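PDB 2J4D: cryptochrome DASH, chloroplastic/mitochondrial from Arabidopsis thaliana, which binds FAD and a folate light antenna, repairs cyclobutane pyrimidine dimers in single-stranded DNA, and may also act as a photoreceptor. Local coordinates for residues Asp267-Tyr272 with Asn317-Val322. Numbering follows the deposited sequence.
With FAD (flavin-adenine dinucleotide), chain C.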
loop_
_atom_site.group_PDB
_atom_site.type_symbol
_atom_site.label_atom_id
_atom_site.label_comp_id
_atom_site.label_asym_id
_atom_site.label_seq_id
_atom_site.Cartn_x
_atom_site.Cartn_y
_atom_site.Cartn_z
ATOM N N ASP A 267 -19.216 4.844 12.015
ATOM C CA ASP A 267 -18.751 5.584 13.193
ATOM C C ASP A 267 -17.810 4.729 14.055
ATOM O O ASP A 267 -17.904 4.713 15.282
ATOM C CB ASP A 267 -19.985 6.031 13.998
ATOM C CG ASP A 267 -19.688 7.152 14.985
ATOM O OD1 ASP A 267 -18.770 7.963 14.734
ATOM O OD2 ASP A 267 -20.402 7.233 16.007
ATOM N N LEU A 268 -16.889 4.025 13.406
ATOM C CA LEU A 268 -15.956 3.163 14.119
ATOM C C LEU A 268 -14.640 3.827 14.504
ATOM O O LEU A 268 -13.877 3.278 15.297
ATOM C CB LEU A 268 -15.658 1.919 13.285
ATOM C CG LEU A 268 -16.851 0.981 13.115
ATOM C CD1 LEU A 268 -16.503 -0.141 12.157
ATOM C CD2 LEU A 268 -17.242 0.421 14.481
ATOM N N LEU A 269 -14.372 5.005 13.957
ATOM C CA LEU A 269 -13.115 5.679 14.258
ATOM C C LEU A 269 -12.912 5.923 15.743
ATOM O O LEU A 269 -11.792 5.807 16.242
ATOM C CB LEU A 269 -13.017 7.011 13.501
ATOM C CG LEU A 269 -11.720 7.800 13.736
ATOM C CD1 LEU A 269 -10.519 6.928 13.388
ATOM C CD2 LEU A 269 -11.730 9.086 12.908
ATOM N N LYS A 270 -13.989 6.238 16.454
ATOM C CA LYS A 270 -13.879 6.512 17.884
ATOM C C LYS A 270 -13.504 5.323 18.765
ATOM O O LYS A 270 -13.297 5.495 19.970
ATOM C CB LYS A 270 -15.173 7.142 18.404
ATOM C CG LYS A 270 -16.403 6.275 18.232
ATOM C CD LYS A 270 -17.609 6.949 18.854
ATOM C CE LYS A 270 -18.905 6.306 18.393
ATOM N NZ LYS A 270 -18.931 4.851 18.662
ATOM N N VAL A 271 -13.421 4.122 18.193
ATOM C CA VAL A 271 -13.036 2.940 18.979
ATOM C C VAL A 271 -11.890 2.189 18.316
ATOM O O VAL A 271 -11.493 1.104 18.762
ATOM C CB VAL A 271 -14.213 1.948 19.180
ATOM C CG1 VAL A 271 -15.360 2.651 19.870
ATOM C CG2 VAL A 271 -14.653 1.359 17.843
ATOM N N TYR A 272 -11.353 2.790 17.260
ATOM C CA TYR A 272 -10.250 2.216 16.499
ATOM C C TYR A 272 -9.109 1.659 17.360
ATOM O O TYR A 272 -8.702 0.513 17.185
ATOM C CB TYR A 272 -9.692 3.267 15.523
ATOM C CG TYR A 272 -8.360 2.883 14.927
ATOM C CD1 TYR A 272 -8.263 1.842 14.000
ATOM C CD2 TYR A 272 -7.180 3.480 15.373
ATOM C CE1 TYR A 272 -7.028 1.396 13.547
ATOM C CE2 TYR A 272 -5.939 3.043 14.929
ATOM C CZ TYR A 272 -5.870 1.994 14.021
ATOM O OH TYR A 272 -4.643 1.496 13.641
ATOM N N ASN A 317 -8.554 9.205 22.097
ATOM C CA ASN A 317 -7.332 8.459 21.808
ATOM C C ASN A 317 -7.373 7.622 20.540
ATOM O O ASN A 317 -6.332 7.351 19.935
ATOM C CB ASN A 317 -6.968 7.579 22.998
ATOM C CG ASN A 317 -5.831 8.155 23.799
ATOM O OD1 ASN A 317 -4.666 8.079 23.389
ATOM N ND2 ASN A 317 -6.156 8.763 24.940
ATOM N N SER A 318 -8.571 7.215 20.138
ATOM C CA SER A 318 -8.721 6.418 18.932
ATOM C C SER A 318 -8.642 7.297 17.694
ATOM O O SER A 318 -8.027 6.914 16.696
ATOM C CB SER A 318 -10.049 5.666 18.942
ATOM O OG SER A 318 -9.990 4.568 19.837
ATOM N N THR A 319 -9.261 8.470 17.746
ATOM C CA THR A 319 -9.216 9.347 16.585
ATOM C C THR A 319 -7.774 9.759 16.337
ATOM O O THR A 319 -7.357 9.900 15.192
ATOM C CB THR A 319 -10.118 10.604 16.748
ATOM O OG1 THR A 319 -9.659 11.413 17.840
ATOM C CG2 THR A 319 -11.557 10.181 17.003
ATOM N N TYR A 320 -7.008 9.932 17.407
ATOM C CA TYR A 320 -5.611 10.296 17.272
ATOM C C TYR A 320 -4.761 9.112 16.810
ATOM O O TYR A 320 -3.836 9.276 16.007
ATOM C CB TYR A 320 -5.045 10.807 18.601
ATOM C CG TYR A 320 -3.528 10.831 18.615
ATOM C CD1 TYR A 320 -2.813 11.780 17.875
ATOM C CD2 TYR A 320 -2.809 9.848 19.291
ATOM C CE1 TYR A 320 -1.420 11.740 17.806
ATOM C CE2 TYR A 320 -1.418 9.798 19.226
ATOM C CZ TYR A 320 -0.730 10.743 18.482
ATOM O OH TYR A 320 0.644 10.673 18.406
ATOM N N TRP A 321 -5.073 7.920 17.310
ATOM C CA TRP A 321 -4.280 6.755 16.968
ATOM C C TRP A 321 -4.210 6.433 15.486
ATOM O O TRP A 321 -3.213 5.893 15.026
ATOM C CB TRP A 321 -4.746 5.522 17.749
ATOM C CG TRP A 321 -3.582 4.656 18.134
ATOM C CD1 TRP A 321 -3.220 3.465 17.575
ATOM C CD2 TRP A 321 -2.588 4.954 19.121
ATOM N NE1 TRP A 321 -2.063 3.003 18.151
ATOM C CE2 TRP A 321 -1.653 3.898 19.104
ATOM C CE3 TRP A 321 -2.394 6.016 20.019
ATOM C CZ2 TRP A 321 -0.538 3.867 19.950
ATOM C CZ3 TRP A 321 -1.281 5.988 20.861
ATOM C CH2 TRP A 321 -0.369 4.918 20.818
ATOM N N VAL A 322 -5.245 6.762 14.727
ATOM C CA VAL A 322 -5.174 6.476 13.304
ATOM C C VAL A 322 -4.031 7.319 12.728
ATOM O O VAL A 322 -3.335 6.889 11.813
ATOM C CB VAL A 322 -6.505 6.798 12.585
ATOM C CG1 VAL A 322 -6.835 8.276 12.712
ATOM C CG2 VAL A 322 -6.403 6.413 11.118
HETATM P PA FAD C . -4.616 0.378 10.531
HETATM O O1A FAD C . -5.998 0.811 10.240
HETATM O O2A FAD C . -4.277 -0.159 11.870
HETATM O O5B FAD C . -3.591 1.584 10.240
HETATM C C5B FAD C . -3.975 2.687 9.388
HETATM C C4B FAD C . -2.852 2.919 8.371
HETATM O O4B FAD C . -1.647 3.194 9.084
HETATM C C3B FAD C . -2.533 1.726 7.478
HETATM O O3B FAD C . -3.439 1.594 6.395
HETATM C C2B FAD C . -1.119 2.028 7.088
HETATM O O2B FAD C . -0.974 2.850 5.951
HETATM C C1B FAD C . -0.529 2.640 8.371
HETATM N N9A FAD C . 0.170 1.690 9.262
HETATM C C8A FAD C . -0.333 1.045 10.374
HETATM N N7A FAD C . 0.562 0.261 10.959
HETATM C C5A FAD C . 1.703 0.404 10.199
HETATM C C6A FAD C . 2.990 -0.174 10.303
HETATM N N6A FAD C . 3.360 -1.018 11.257
HETATM N N1A FAD C . 3.926 0.183 9.347
HETATM C C2A FAD C . 3.586 1.054 8.339
HETATM N N3A FAD C . 2.375 1.641 8.182
HETATM C C4A FAD C . 1.466 1.275 9.127
HETATM N N1 FAD C . 1.790 -2.063 5.535
HETATM C C2 FAD C . 1.697 -1.638 4.227
HETATM O O2 FAD C . 1.070 -0.636 3.934
HETATM N N3 FAD C . 2.344 -2.391 3.234
HETATM C C4 FAD C . 3.076 -3.548 3.487
HETATM O O4 FAD C . 3.624 -4.174 2.561
HETATM C C4X FAD C . 3.166 -3.980 4.833
HETATM N N5 FAD C . 3.881 -5.137 5.181
HETATM C C5X FAD C . 4.061 -5.491 6.520
HETATM C C6 FAD C . 4.876 -6.576 6.869
HETATM C C7 FAD C . 5.079 -6.963 8.214
HETATM C C7M FAD C . 5.972 -8.140 8.523
HETATM C C8 FAD C . 4.418 -6.210 9.251
HETATM C C8M FAD C . 4.575 -6.552 10.724
HETATM C C9 FAD C . 3.597 -5.116 8.912
HETATM C C9A FAD C . 3.399 -4.733 7.552
HETATM N N10 FAD C . 2.572 -3.632 7.179
HETATM C C10 FAD C . 2.505 -3.208 5.834
HETATM C "C1'" FAD C . 2.085 -2.673 8.223
HETATM C "C2'" FAD C . 0.690 -2.945 8.823
HETATM O "O2'" FAD C . 0.611 -4.292 9.258
HETATM C "C3'" FAD C . -0.387 -2.678 7.774
HETATM O "O3'" FAD C . -0.278 -1.334 7.265
HETATM C "C4'" FAD C . -1.831 -2.817 8.287
HETATM O "O4'" FAD C . -2.073 -4.153 8.734
HETATM C "C5'" FAD C . -2.793 -2.465 7.160
HETATM O "O5'" FAD C . -4.142 -2.564 7.621
HETATM P P FAD C . -5.017 -1.366 8.160
HETATM O O1P FAD C . -5.101 -0.415 7.040
HETATM O O2P FAD C . -6.325 -1.899 8.627
HETATM O O3P FAD C . -4.317 -0.796 9.466
#
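Tyr272 and Leu269 meet the helix that starts at Asn317 with their side chains swung the same way: chi1 is 167° in the tyrosine and -179° in the leucine, with each CG opposite its own backbone N and beside the carbonyl carbon. For Tyr272 this carries the ring along the first turn of the helix, with CB against Ser318 and CE2 3.8 Å from CD1 of Trp321; for Leu269 it brings the branched end onto Thr319 and Val322. The two aromatic side chains run at about a right angle, and CE2 arrives in the plane of the indole, at its edge. A long, rigid residue with a polar end suits this place, since its ring carbons pack on the helix while its hydroxyl reaches the cofactor: OH donates a very short hydrogen bond, 2.5 Å, to O2A of FAD, an atom near the plane of the tyrosine ring, and the same hydroxyl is also bonded to Arg276. Leu269 has its CG 4.0 Å from CG2 of Thr319 and its CD1 4.0 Å from CG1 of Val322. Thr319 can offer that methyl because its OG1 turns elsewhere, to Glu310. Between these two patches Ser318 is small enough for the backbone to come close, its CB 3.2 Å from O of Leu269. Its OG lies 3.4 Å from O of Lys270, a hydrogen bond that is weak at best, and its stronger partner is the backbone N of Lys273, in the short helix 272-275; the Lys270 carbonyl is also held by Asn316. Val322 continues the apolar surface to Thr286, another FAD-binding residue. Here the turn leading into helix 272-275 and the start of helix 317-339 together place a tyrosine on the FAD diphosphate, part of the cofactor pocket in the helical FAD-binding domain of the photolyase/cryptochrome family.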